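Local coordinates for protein purine nucleoside phosphorylase (Grouper iridovirus, PDB 3KHS) that probably catalyses the phosphorolysis of purine nucleosides in the purine salvage pathway, at residues Trp13-Lys16 against Gln17-Ile20; Val45-Ser48 against Asp49-Asn52; Val272-Val275 against Ile276-Arg280; Met216-Ala219 against Pro220-Val224; Ala266-Thr269 against Ala270-Lys273. All blocks are in the same frame, centred on the assembly; numbering follows the deposited sequence.

Contact 1: Trp13-Lys16 against Gln17-Ile20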
loop_
_atom_site.group_PDB
_atom_site.type_symbol
_atom_site.label_atom_id
_atom_site.label_comp_id
_atom_site.label_asym_id
_atom_site.label_seq_id
_atom_site.Cartn_x
_atom_site.Cartn_y
_atom_site.Cartn_z
ATOM N N TRP B 13 -23.727 25.383 -4.253
ATOM C CA TRP B 13 -23.352 26.587 -3.521
ATOM C C TRP B 13 -22.445 27.473 -4.359
ATOM O O TRP B 13 -22.499 28.703 -4.270
ATOM C CB TRP B 13 -22.664 26.210 -2.203
ATOM C CG TRP B 13 -22.226 27.359 -1.359
ATOM C CD1 TRP B 13 -22.919 27.924 -0.320
ATOM C CD2 TRP B 13 -20.972 28.069 -1.433
ATOM N NE1 TRP B 13 -22.174 28.939 0.262
ATOM C CE2 TRP B 13 -20.978 29.047 -0.404
ATOM C CE3 TRP B 13 -19.849 27.971 -2.257
ATOM C CZ2 TRP B 13 -19.904 29.912 -0.185
ATOM C CZ3 TRP B 13 -18.772 28.840 -2.034
ATOM C CH2 TRP B 13 -18.813 29.795 -1.004
ATOM N N LEU B 14 -21.597 26.854 -5.171
ATOM C CA LEU B 14 -20.698 27.629 -6.017
ATOM C C LEU B 14 -21.522 28.203 -7.158
ATOM O O LEU B 14 -21.320 29.343 -7.562
ATOM C CB LEU B 14 -19.573 26.754 -6.588
ATOM C CG LEU B 14 -18.450 26.312 -5.636
ATOM C CD1 LEU B 14 -17.796 25.026 -6.162
ATOM C CD2 LEU B 14 -17.453 27.422 -5.476
ATOM N N ASN B 15 -22.463 27.411 -7.664
ATOM C CA ASN B 15 -23.294 27.850 -8.774
ATOM C C ASN B 15 -24.052 29.127 -8.497
ATOM O O ASN B 15 -24.321 29.901 -9.404
ATOM C CB ASN B 15 -24.264 26.753 -9.171
ATOM C CG ASN B 15 -23.717 25.893 -10.268
ATOM O OD1 ASN B 15 -24.136 24.748 -10.452
ATOM N ND2 ASN B 15 -22.771 26.447 -11.022
ATOM N N LYS B 16 -24.392 29.356 -7.241
ATOM C CA LYS B 16 -25.119 30.561 -6.886
ATOM C C LYS B 16 -24.387 31.797 -7.389
ATOM O O LYS B 16 -25.007 32.804 -7.732
ATOM C CB LYS B 16 -25.301 30.651 -5.360
ATOM C CG LYS B 16 -26.534 29.902 -4.830
ATOM C CD LYS B 16 -26.537 29.771 -3.301
ATOM C CE LYS B 16 -26.467 31.115 -2.587
ATOM N NZ LYS B 16 -26.038 30.934 -1.173
ATOM N N GLN B 17 -23.067 31.708 -7.463
ATOM C CA GLN B 17 -22.259 32.847 -7.879
ATOM C C GLN B 17 -21.774 32.801 -9.327
ATOM O O GLN B 17 -20.879 33.556 -9.706
ATOM C CB GLN B 17 -21.086 32.968 -6.893
ATOM C CG GLN B 17 -21.570 33.044 -5.424
ATOM C CD GLN B 17 -20.629 32.400 -4.394
ATOM O OE1 GLN B 17 -19.449 32.763 -4.286
ATOM N NE2 GLN B 17 -21.163 31.448 -3.614
ATOM N N LEU B 18 -22.385 31.948 -10.144
ATOM C CA LEU B 18 -21.959 31.818 -11.534
ATOM C C LEU B 18 -23.025 32.105 -12.585
ATOM O O LEU B 18 -24.191 31.736 -12.433
ATOM C CB LEU B 18 -21.387 30.411 -11.779
ATOM C CG LEU B 18 -20.268 29.898 -10.868
ATOM C CD1 LEU B 18 -19.860 28.518 -11.349
ATOM C CD2 LEU B 18 -19.084 30.860 -10.864
ATOM N N GLN B 19 -22.598 32.751 -13.666
ATOM C CA GLN B 19 -23.487 33.080 -14.766
ATOM C C GLN B 19 -23.486 31.929 -15.765
ATOM O O GLN B 19 -24.532 31.560 -16.316
ATOM C CB GLN B 19 -23.032 34.376 -15.438
ATOM C CG GLN B 19 -23.178 35.608 -14.551
ATOM C CD GLN B 19 -24.524 35.655 -13.834
ATOM O OE1 GLN B 19 -25.580 35.499 -14.456
ATOM N NE2 GLN B 19 -24.494 35.870 -12.515
ATOM N N ILE B 20 -22.306 31.358 -15.986
ATOM C CA ILE B 20 -22.160 30.234 -16.906
ATOM C C ILE B 20 -21.469 29.088 -16.166
ATOM O O ILE B 20 -20.440 29.287 -15.527
ATOM C CB ILE B 20 -21.298 30.619 -18.137
ATOM C CG1 ILE B 20 -21.498 32.104 -18.474
ATOM C CG2 ILE B 20 -21.692 29.752 -19.341
ATOM C CD1 ILE B 20 -20.659 32.592 -19.644
#
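The carbonyl O of Leu14 accepts the backbone N-H of Gln17 at 2.9 Å between Leu14 O and Gln17 N, and this bond belongs to the C-terminal part of helix 3-15. One residue on, a type I beta turn from Asn15 to Leu18 leads the chain out of the helix; its closing bond runs from Leu18 N to Asn15 O, with an N-H...O angle of 163°. Both of these backbone bonds are of the i to i+3 kind.

The side chains use the same turn. Gln17 bends at chi2 (147°), which folds its amide back along the helix until NE2 lies over one face of the Trp13 indole, 3.9 Å from Trp13 CZ3. Ring and amide planes stand 82° apart, so the amide meets the ring with its nitrogen and not flat on. Leu18 touches Phe67 of strand 64-70, where Leu14 also packs. Asn15 directs OD1 to a hydrogen bond with Arg21, while Asn15 ND2 lies 3.6 Å from Leu18 CD1.

Contact 2: Val45-Ser48 against Asp49-Asn52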
loop_
_atom_site.group_PDB
_atom_site.type_symbol
_atom_site.label_atom_id
_atom_site.label_comp_id
_atom_site.label_asym_id
_atom_site.label_seq_id
_atom_site.Cartn_x
_atom_site.Cartn_y
_atom_site.Cartn_z
ATOM N N VAL B 45 -12.868 32.187 -5.569
ATOM C CA VAL B 45 -13.381 31.696 -4.306
ATOM C C VAL B 45 -12.304 30.908 -3.575
ATOM O O VAL B 45 -11.884 29.852 -4.040
ATOM C CB VAL B 45 -14.614 30.809 -4.536
ATOM C CG1 VAL B 45 -15.302 30.535 -3.227
ATOM C CG2 VAL B 45 -15.570 31.484 -5.517
ATOM N N ALA B 46 -11.857 31.424 -2.432
ATOM C CA ALA B 46 -10.832 30.758 -1.635
ATOM C C ALA B 46 -11.339 29.391 -1.225
ATOM O O ALA B 46 -12.547 29.236 -0.950
ATOM C CB ALA B 46 -10.542 31.565 -0.415
ATOM N N TYR B 47 -10.442 28.403 -1.177
ATOM C CA TYR B 47 -10.851 27.054 -0.766
ATOM C C TYR B 47 -11.464 27.088 0.649
ATOM O O TYR B 47 -12.415 26.373 0.959
ATOM C CB TYR B 47 -9.659 26.081 -0.761
ATOM C CG TYR B 47 -9.186 25.638 -2.124
ATOM C CD1 TYR B 47 -9.940 25.905 -3.270
ATOM C CD2 TYR B 47 -7.965 24.970 -2.276
ATOM C CE1 TYR B 47 -9.496 25.533 -4.529
ATOM C CE2 TYR B 47 -7.505 24.586 -3.532
ATOM C CZ TYR B 47 -8.280 24.875 -4.665
ATOM O OH TYR B 47 -7.847 24.512 -5.930
ATOM N N SER B 48 -10.905 27.944 1.491
ATOM C CA SER B 48 -11.336 28.072 2.868
ATOM C C SER B 48 -12.806 28.450 3.053
ATOM O O SER B 48 -13.401 28.158 4.092
ATOM C CB SER B 48 -10.446 29.089 3.566
ATOM O OG SER B 48 -10.511 30.339 2.914
ATOM N N ASP B 49 -13.388 29.098 2.052
ATOM C CA ASP B 49 -14.786 29.507 2.133
ATOM C C ASP B 49 -15.695 28.489 1.473
ATOM O O ASP B 49 -16.916 28.581 1.582
ATOM C CB ASP B 49 -15.024 30.863 1.446
ATOM C CG ASP B 49 -14.236 32.002 2.076
ATOM O OD1 ASP B 49 -14.117 32.051 3.318
ATOM O OD2 ASP B 49 -13.746 32.872 1.323
ATOM N N ILE B 50 -15.109 27.530 0.769
ATOM C CA ILE B 50 -15.926 26.538 0.104
ATOM C C ILE B 50 -16.330 25.396 1.023
ATOM O O ILE B 50 -15.500 24.761 1.668
ATOM C CB ILE B 50 -15.216 25.950 -1.132
ATOM C CG1 ILE B 50 -14.824 27.064 -2.087
ATOM C CG2 ILE B 50 -16.117 24.956 -1.824
ATOM C CD1 ILE B 50 -14.133 26.545 -3.324
ATOM N N PRO B 51 -17.633 25.145 1.102
ATOM C CA PRO B 51 -18.266 24.101 1.897
ATOM C C PRO B 51 -17.764 22.708 1.492
ATOM O O PRO B 51 -17.731 22.385 0.310
ATOM C CB PRO B 51 -19.736 24.272 1.547
ATOM C CG PRO B 51 -19.871 25.742 1.352
ATOM C CD PRO B 51 -18.622 26.135 0.631
ATOM N N ASN B 52 -17.406 21.888 2.474
ATOM C CA ASN B 52 -16.947 20.519 2.220
ATOM C C ASN B 52 -15.531 20.361 1.654
ATOM O O ASN B 52 -15.025 19.250 1.618
ATOM C CB ASN B 52 -17.923 19.788 1.287
ATOM C CG ASN B 52 -19.280 19.541 1.913
ATOM O OD1 ASN B 52 -19.381 19.100 3.051
ATOM N ND2 ASN B 52 -20.336 19.795 1.148
HETATM O O HOH W 1 -13.700 33.535 -1.408
#
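The Tyr47 ring meets Ile50 at its edge, close to the ring plane, with Tyr47 CD1 4.2 Å from Ile50 CD1. Phe53 meets the same ring with the planes inclined at about 55°, and the phenol oxygen is held by the carbonyl of Gly80.

Ile50 is the apolar centre of the turn. Its CG1 lies anti to the carbonyl carbon (chi1 -56°), which carries that branch back across the chain to Val45, where Ile50 CG1 and Val45 CG1 are 3.7 Å apart. The two side chains cross at about a right angle, so they meet through these branches and not along their lengths. Beyond them, Trp13 of helix 3-15 packs on Val45, and Leu65 of strand 64-70 on Ile50.

Two successive i to i+3 bonds hold the backbone: Asp49 N to Ala46 O at 3.1 Å and Ile50 N to Tyr47 O at 2.9 Å. On the polar side, a water accepts from Ala46 N and donates to Asp49 OD2, the latter leg measuring 2.8 Å from the water oxygen to Asp49 OD2. It thereby links the carboxylate of the turn to the last residue of the strand.

Successive i to i+3 bonds immediately after strand 42-46 are the mark of a 3-10 turn, which here takes the chain from the edge of the mixed sheet towards helix 3-15.

Contact 3: Val272-Val275 against Ile276-Arg280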
loop_
_atom_site.group_PDB
_atom_site.type_symbol
_atom_site.label_atom_id
_atom_site.label_comp_id
_atom_site.label_asym_id
_atom_site.label_seq_id
_atom_site.Cartn_x
_atom_site.Cartn_y
_atom_site.Cartn_z
ATOM N N VAL B 272 -1.361 25.081 -22.185
ATOM C CA VAL B 272 -2.726 24.860 -21.728
ATOM C C VAL B 272 -3.731 25.727 -22.503
ATOM O O VAL B 272 -4.804 25.249 -22.881
ATOM C CB VAL B 272 -2.850 25.149 -20.170
ATOM C CG1 VAL B 272 -4.304 25.053 -19.714
ATOM C CG2 VAL B 272 -2.044 24.118 -19.384
ATOM N N LYS B 273 -3.378 26.994 -22.742
ATOM C CA LYS B 273 -4.255 27.902 -23.473
ATOM C C LYS B 273 -4.477 27.424 -24.899
ATOM O O LYS B 273 -5.626 27.330 -25.356
ATOM C CB LYS B 273 -3.687 29.322 -23.472
ATOM C CG LYS B 273 -3.614 29.921 -22.082
ATOM C CD LYS B 273 -3.138 31.377 -22.064
ATOM C CE LYS B 273 -4.035 32.284 -22.904
ATOM N NZ LYS B 273 -3.637 33.724 -22.786
ATOM N N LEU B 274 -3.390 27.090 -25.593
ATOM C CA LEU B 274 -3.509 26.623 -26.971
ATOM C C LEU B 274 -4.333 25.346 -27.018
ATOM O O LEU B 274 -5.095 25.128 -27.957
ATOM C CB LEU B 274 -2.130 26.365 -27.593
ATOM C CG LEU B 274 -1.917 26.767 -29.068
ATOM C CD1 LEU B 274 -0.669 26.056 -29.568
ATOM C CD2 LEU B 274 -3.132 26.404 -29.954
ATOM N N VAL B 275 -4.179 24.504 -26.002
ATOM C CA VAL B 275 -4.905 23.234 -25.938
ATOM C C VAL B 275 -6.404 23.499 -25.770
ATOM O O VAL B 275 -7.250 22.813 -26.347
ATOM C CB VAL B 275 -4.387 22.355 -24.750
ATOM C CG1 VAL B 275 -5.322 21.204 -24.493
ATOM C CG2 VAL B 275 -3.009 21.816 -25.072
ATOM N N ILE B 276 -6.719 24.508 -24.973
ATOM C CA ILE B 276 -8.097 24.859 -24.726
ATOM C C ILE B 276 -8.694 25.416 -26.017
ATOM O O ILE B 276 -9.872 25.206 -26.306
ATOM C CB ILE B 276 -8.196 25.881 -23.565
ATOM C CG1 ILE B 276 -7.884 25.167 -22.243
ATOM C CG2 ILE B 276 -9.572 26.545 -23.545
ATOM C CD1 ILE B 276 -7.910 26.058 -21.002
ATOM N N GLU B 277 -7.882 26.110 -26.807
ATOM C CA GLU B 277 -8.389 26.643 -28.064
ATOM C C GLU B 277 -8.791 25.492 -28.987
ATOM O O GLU B 277 -9.879 25.505 -29.544
ATOM C CB GLU B 277 -7.346 27.517 -28.751
ATOM C CG GLU B 277 -7.913 28.353 -29.881
ATOM C CD GLU B 277 -6.842 29.157 -30.587
ATOM O OE1 GLU B 277 -5.983 29.749 -29.888
ATOM O OE2 GLU B 277 -6.866 29.204 -31.841
ATOM N N LYS B 278 -7.922 24.494 -29.142
ATOM C CA LYS B 278 -8.215 23.331 -29.991
ATOM C C LYS B 278 -9.431 22.548 -29.490
ATOM O O LYS B 278 -10.121 21.890 -30.273
ATOM C CB LYS B 278 -7.007 22.380 -30.050
ATOM C CG LYS B 278 -5.785 22.993 -30.699
ATOM C CD LYS B 278 -4.532 22.183 -30.450
ATOM C CE LYS B 278 -3.401 22.661 -31.333
ATOM N NZ LYS B 278 -3.714 22.403 -32.790
ATOM N N ILE B 279 -9.676 22.603 -28.181
ATOM C CA ILE B 279 -10.808 21.916 -27.571
ATOM C C ILE B 279 -12.131 22.602 -27.913
ATOM O O ILE B 279 -13.145 21.938 -28.122
ATOM C CB ILE B 279 -10.665 21.879 -26.034
ATOM C CG1 ILE B 279 -9.451 21.044 -25.644
ATOM C CG2 ILE B 279 -11.917 21.300 -25.405
ATOM C CD1 ILE B 279 -9.207 20.969 -24.138
ATOM N N ARG B 280 -12.113 23.932 -27.961
ATOM C CA ARG B 280 -13.307 24.710 -28.270
ATOM C C ARG B 280 -13.969 24.264 -29.576
ATOM O O ARG B 280 -15.081 24.673 -29.894
ATOM C CB ARG B 280 -12.948 26.198 -28.329
ATOM C CG ARG B 280 -14.098 27.097 -28.727
ATOM C CD ARG B 280 -13.754 28.568 -28.551
ATOM N NE ARG B 280 -12.443 28.928 -29.094
ATOM C CZ ARG B 280 -12.021 28.638 -30.322
ATOM N NH1 ARG B 280 -12.803 27.971 -31.165
ATOM N NH2 ARG B 280 -10.806 29.022 -30.707
#
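A chi1 of 167° sets Val275 CG1 beside its own carbonyl carbon, facing the next turn, while Ile279 (chi1 -65°) sends CG1 back towards that turn. The two branches meet with Val275 CG1 3.9 Å from Ile279 CD1. Val272 and Ile276 repeat the pattern four residues apart: Val272 CG1 and Ile276 CD1 are separated by 4.0 Å. In both pairs the delta methyl of the isoleucine makes the contact.

These are i to i+4 pairs near the C-terminal end of the long helix 257-279. Four consecutive i to i+4 backbone bonds, the alpha-helical pattern, link the segments, from Ile276 N to Val272 O, 2.9 Å, through to Ile279 N and Val275 O, 3.0 Å. Arg280 N still reaches Ile276 O at 3.1 Å, which continues the series, but weak i to i+3 bonds accompany it here, from Ile279 N to Ile276 O and from Arg280 N to Glu277 O.

The isoleucines face the sheet: Ile276 touches Leu24 and Ile26 of strand 24-28, and Ile279 touches Leu24. Leu274 instead meets helix 165-178, packing on Ala174 and Leu178. Lys278 lays its aliphatic chain past Leu274, with Lys278 CE 4.0 Å from Leu274 CD2. A bend at chi4 (-65°) turns the ammonium group off that line, and Lys278 NZ makes weak interactions with Ser173 OG and, over a longer distance, with Glu177 OE1.

Contact 4: Met216-Ala219 against Pro220-Val224. With PO4 (phosphate ion), chain G.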
loop_
_atom_site.group_PDB
_atom_site.type_symbol
_atom_site.label_atom_id
_atom_site.label_comp_id
_atom_site.label_asym_id
_atom_site.label_seq_id
_atom_site.Cartn_x
_atom_site.Cartn_y
_atom_site.Cartn_z
ATOM N N MET B 216 3.592 12.682 -6.715
ATOM C CA MET B 216 2.715 12.246 -5.645
ATOM C C MET B 216 1.257 12.693 -5.781
ATOM O O MET B 216 0.568 12.907 -4.764
ATOM C CB MET B 216 3.303 12.703 -4.307
ATOM C CG MET B 216 4.777 12.272 -4.088
ATOM S SD MET B 216 5.612 13.319 -2.874
ATOM C CE MET B 216 7.291 12.689 -2.929
ATOM N N SER B 217 0.778 12.790 -7.025
ATOM C CA SER B 217 -0.600 13.227 -7.266
ATOM C C SER B 217 -1.149 12.780 -8.595
ATOM O O SER B 217 -0.725 11.776 -9.157
ATOM C CB SER B 217 -0.687 14.747 -7.245
ATOM O OG SER B 217 -0.053 15.290 -8.385
ATOM N N THR B 218 -2.135 13.536 -9.076
ATOM C CA THR B 218 -2.753 13.307 -10.387
ATOM C C THR B 218 -3.486 12.007 -10.672
ATOM O O THR B 218 -4.621 12.033 -11.111
ATOM C CB THR B 218 -1.684 13.496 -11.477
ATOM O OG1 THR B 218 -1.190 14.840 -11.399
ATOM C CG2 THR B 218 -2.247 13.224 -12.888
ATOM N N ALA B 219 -2.837 10.869 -10.443
ATOM C CA ALA B 219 -3.452 9.577 -10.738
ATOM C C ALA B 219 -4.780 9.333 -10.038
ATOM O O ALA B 219 -5.737 8.902 -10.680
ATOM C CB ALA B 219 -2.473 8.424 -10.406
ATOM N N PRO B 220 -4.853 9.552 -8.700
ATOM C CA PRO B 220 -6.135 9.313 -8.059
ATOM C C PRO B 220 -7.186 10.294 -8.566
ATOM O O PRO B 220 -8.355 9.955 -8.610
ATOM C CB PRO B 220 -5.832 9.474 -6.552
ATOM C CG PRO B 220 -4.724 10.420 -6.551
ATOM C CD PRO B 220 -3.849 9.900 -7.686
ATOM N N GLU B 221 -6.775 11.497 -8.947
ATOM C CA GLU B 221 -7.720 12.473 -9.452
ATOM C C GLU B 221 -8.292 12.068 -10.817
ATOM O O GLU B 221 -9.487 12.258 -11.073
ATOM C CB GLU B 221 -7.070 13.842 -9.548
ATOM C CG GLU B 221 -6.775 14.480 -8.199
ATOM C CD GLU B 221 -5.493 15.286 -8.249
ATOM O OE1 GLU B 221 -4.412 14.716 -7.966
ATOM O OE2 GLU B 221 -5.560 16.481 -8.602
ATOM N N THR B 222 -7.460 11.509 -11.691
ATOM C CA THR B 222 -7.956 11.091 -13.004
ATOM C C THR B 222 -8.777 9.812 -12.891
ATOM O O THR B 222 -9.636 9.543 -13.726
ATOM C CB THR B 222 -6.809 10.870 -14.029
ATOM O OG1 THR B 222 -5.957 9.794 -13.586
ATOM C CG2 THR B 222 -5.990 12.144 -14.166
ATOM N N ILE B 223 -8.515 9.011 -11.869
ATOM C CA ILE B 223 -9.306 7.799 -11.698
ATOM C C ILE B 223 -10.750 8.230 -11.399
ATOM O O ILE B 223 -11.697 7.676 -11.933
ATOM C CB ILE B 223 -8.846 6.948 -10.498
ATOM C CG1 ILE B 223 -7.495 6.295 -10.792
ATOM C CG2 ILE B 223 -9.927 5.897 -10.169
ATOM C CD1 ILE B 223 -6.941 5.549 -9.584
ATOM N N VAL B 224 -10.893 9.212 -10.521
ATOM C CA VAL B 224 -12.194 9.712 -10.119
ATOM C C VAL B 224 -12.867 10.498 -11.254
ATOM O O VAL B 224 -14.048 10.321 -11.514
ATOM C CB VAL B 224 -12.046 10.565 -8.864
ATOM C CG1 VAL B 224 -13.363 11.252 -8.540
ATOM C CG2 VAL B 224 -11.550 9.675 -7.707
HETATM P P PO4 G . 2.160 18.281 -7.658
HETATM O O1 PO4 G . 2.407 19.166 -8.828
HETATM O O2 PO4 G . 0.826 18.600 -7.059
HETATM O O3 PO4 G . 2.161 16.853 -8.090
HETATM O O4 PO4 G . 3.232 18.497 -6.649
#
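Thr218 has a positive phi (62°, psi -53°) and forms a classic gamma turn, with Ala219 N bonded to Ser217 O at 2.6 Å, immediately before helix 219-227; although it holds the N-cap position, its side chain makes no capping bond. Glu221, bent at chi2, instead folds back to the start of the helix: Glu221 OE1 lies 2.8 Å from Thr218 N in a hydrogen bond weakened by its 128° angle. Glu221 OE2 forms a salt bridge with Arg81, so the carboxylate links the helix start to an arginine that itself binds the phosphate. Thr218 OG1 donates to Ser217 OG and also has a hydrogen bond with Asn112.

Ser217 reaches the phosphate directly, its OG donating to phosphate O3 at 2.7 Å. Ser30, His83, Ala113 and Arg81 complete this anion site, which is consistent with the phosphate pocket expected of a PNP/MTAP phosphorylase. Glu221 thus stands in the second shell and probably helps to position Arg81.

The helix begins with Thr222 N to Thr218 O, 2.9 Å, a bond nearly along the C=O axis. Ile223 N follows with a bond to Ala219 O at 3.0 Å. Thr222 OG1 also lies 3.0 Å from Ala219 O, with the Tyr163 hydroxyl as a further hydrogen-bond partner.

Contact 5: Ala266-Thr269 against Ala270-Lys273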
loop_
_atom_site.group_PDB
_atom_site.type_symbol
_atom_site.label_atom_id
_atom_site.label_comp_id
_atom_site.label_asym_id
_atom_site.label_seq_id
_atom_site.Cartn_x
_atom_site.Cartn_y
_atom_site.Cartn_z
ATOM N N ALA B 266 5.368 29.970 -17.617
ATOM C CA ALA B 266 4.941 30.634 -18.826
ATOM C C ALA B 266 4.691 29.616 -19.941
ATOM O O ALA B 266 3.636 29.661 -20.581
ATOM C CB ALA B 266 5.968 31.650 -19.242
ATOM N N ARG B 267 5.635 28.696 -20.162
ATOM C CA ARG B 267 5.498 27.672 -21.201
ATOM C C ARG B 267 4.241 26.826 -20.985
ATOM O O ARG B 267 3.474 26.581 -21.917
ATOM C CB ARG B 267 6.713 26.725 -21.221
ATOM C CG ARG B 267 8.105 27.376 -21.347
ATOM C CD ARG B 267 9.211 26.325 -21.493
ATOM N NE ARG B 267 9.406 25.976 -22.900
ATOM C CZ ARG B 267 10.394 25.216 -23.381
ATOM N NH1 ARG B 267 11.318 24.697 -22.569
ATOM N NH2 ARG B 267 10.464 24.980 -24.690
ATOM N N MET B 268 4.052 26.371 -19.750
ATOM C CA MET B 268 2.913 25.534 -19.406
ATOM C C MET B 268 1.610 26.289 -19.614
ATOM O O MET B 268 0.647 25.727 -20.117
ATOM C CB MET B 268 3.025 25.064 -17.951
ATOM C CG MET B 268 1.959 24.047 -17.541
ATOM S SD MET B 268 1.984 22.470 -18.429
ATOM C CE MET B 268 3.308 21.556 -17.464
ATOM N N THR B 269 1.585 27.561 -19.226
ATOM C CA THR B 269 0.399 28.388 -19.403
ATOM C C THR B 269 0.041 28.508 -20.876
ATOM O O THR B 269 -1.128 28.390 -21.243
ATOM C CB THR B 269 0.609 29.803 -18.861
ATOM O OG1 THR B 269 0.884 29.750 -17.453
ATOM C CG2 THR B 269 -0.647 30.647 -19.105
ATOM N N ALA B 270 1.046 28.755 -21.718
ATOM C CA ALA B 270 0.831 28.866 -23.153
ATOM C C ALA B 270 0.276 27.561 -23.707
ATOM O O ALA B 270 -0.699 27.556 -24.467
ATOM C CB ALA B 270 2.136 29.209 -23.843
ATOM N N LEU B 271 0.901 26.450 -23.327
ATOM C CA LEU B 271 0.471 25.126 -23.786
ATOM C C LEU B 271 -0.991 24.847 -23.440
ATOM O O LEU B 271 -1.763 24.413 -24.287
ATOM C CB LEU B 271 1.362 24.030 -23.173
ATOM C CG LEU B 271 1.026 22.543 -23.446
ATOM C CD1 LEU B 271 1.014 22.268 -24.916
ATOM C CD2 LEU B 271 2.048 21.625 -22.796
ATOM N N VAL B 272 -1.361 25.081 -22.185
ATOM C CA VAL B 272 -2.726 24.860 -21.728
ATOM C C VAL B 272 -3.731 25.727 -22.503
ATOM O O VAL B 272 -4.804 25.249 -22.881
ATOM C CB VAL B 272 -2.850 25.149 -20.170
ATOM C CG1 VAL B 272 -4.304 25.053 -19.714
ATOM C CG2 VAL B 272 -2.044 24.118 -19.384
ATOM N N LYS B 273 -3.378 26.994 -22.742
ATOM C CA LYS B 273 -4.255 27.902 -23.473
ATOM C C LYS B 273 -4.477 27.424 -24.899
ATOM O O LYS B 273 -5.626 27.330 -25.356
ATOM C CB LYS B 273 -3.687 29.322 -23.472
ATOM C CG LYS B 273 -3.614 29.921 -22.082
ATOM C CD LYS B 273 -3.138 31.377 -22.064
ATOM C CE LYS B 273 -4.035 32.284 -22.904
ATOM N NZ LYS B 273 -3.637 33.724 -22.786
#
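Helix 257-279, the last helix of the chain, contributes two successive turns here, joined by four i to i+4 backbone bonds. They run from Ala270 N to Ala266 O, 3.0 Å, to Lys273 N and Thr269 O, also 3.0 Å. The N-H...O angles lie between 158° and 169°, the evidence for a regular alpha helix.

Thr269 and Lys273 lie side by side and point the same way. With OG1 at chi1 -61°, beside the backbone N, the Thr269 methyl CG2 swings to the carbonyl side, so that it faces the following turn and Thr269 CG2 comes within 3.9 Å of Lys273 CD. The hydroxyl is thereby turned back along the helix, where Thr269 OG1 bonds to the carbonyl of Ser265. This satisfies the polar branch within the helix and leaves the methyl to meet the lysine chain.

Met268 makes two looser apolar contacts. Its sulfur reaches Leu271, with Met268 SD 4.4 Å from Leu271 CD2, and its gamma carbon approaches Val272, with Met268 CG 4.4 Å from Val272 CG2. At such distances these side chains share a face more than they interlock.

That face turns towards the sheet: Met268 packs on Val235 and Leu237 of strand 231-241 and, like Leu271, on Phe126 of strand 126-129. On helix 165-178, Ala270 meets Leu178, and Leu271 meets Ala174, while Thr269 touches Ile35 and Ser38 in a loop.

How the contacts relate
Contacts 1 and 2 adjoin in space, with centres 13 Å apart: Trp13 CE3 is 3.6 Å from Pro51 CD, and Leu14 CD2 is 4.1 Å from Ile50 CD1, so the end of helix 3-15 and the turn after strand 42-46 share one apolar patch. Contacts 5 and 3 are consecutive pieces of helix 257-279, sharing Val272 and Lys273, with centres 10 Å apart. Contact 4 alone touches the phosphate. The other four do not touch contact 4: between nearest atoms it lies about 9 Å from contact 2, about 10 Å from contact 5, about 12 Å from contact 3 and about 15 Å from contact 1.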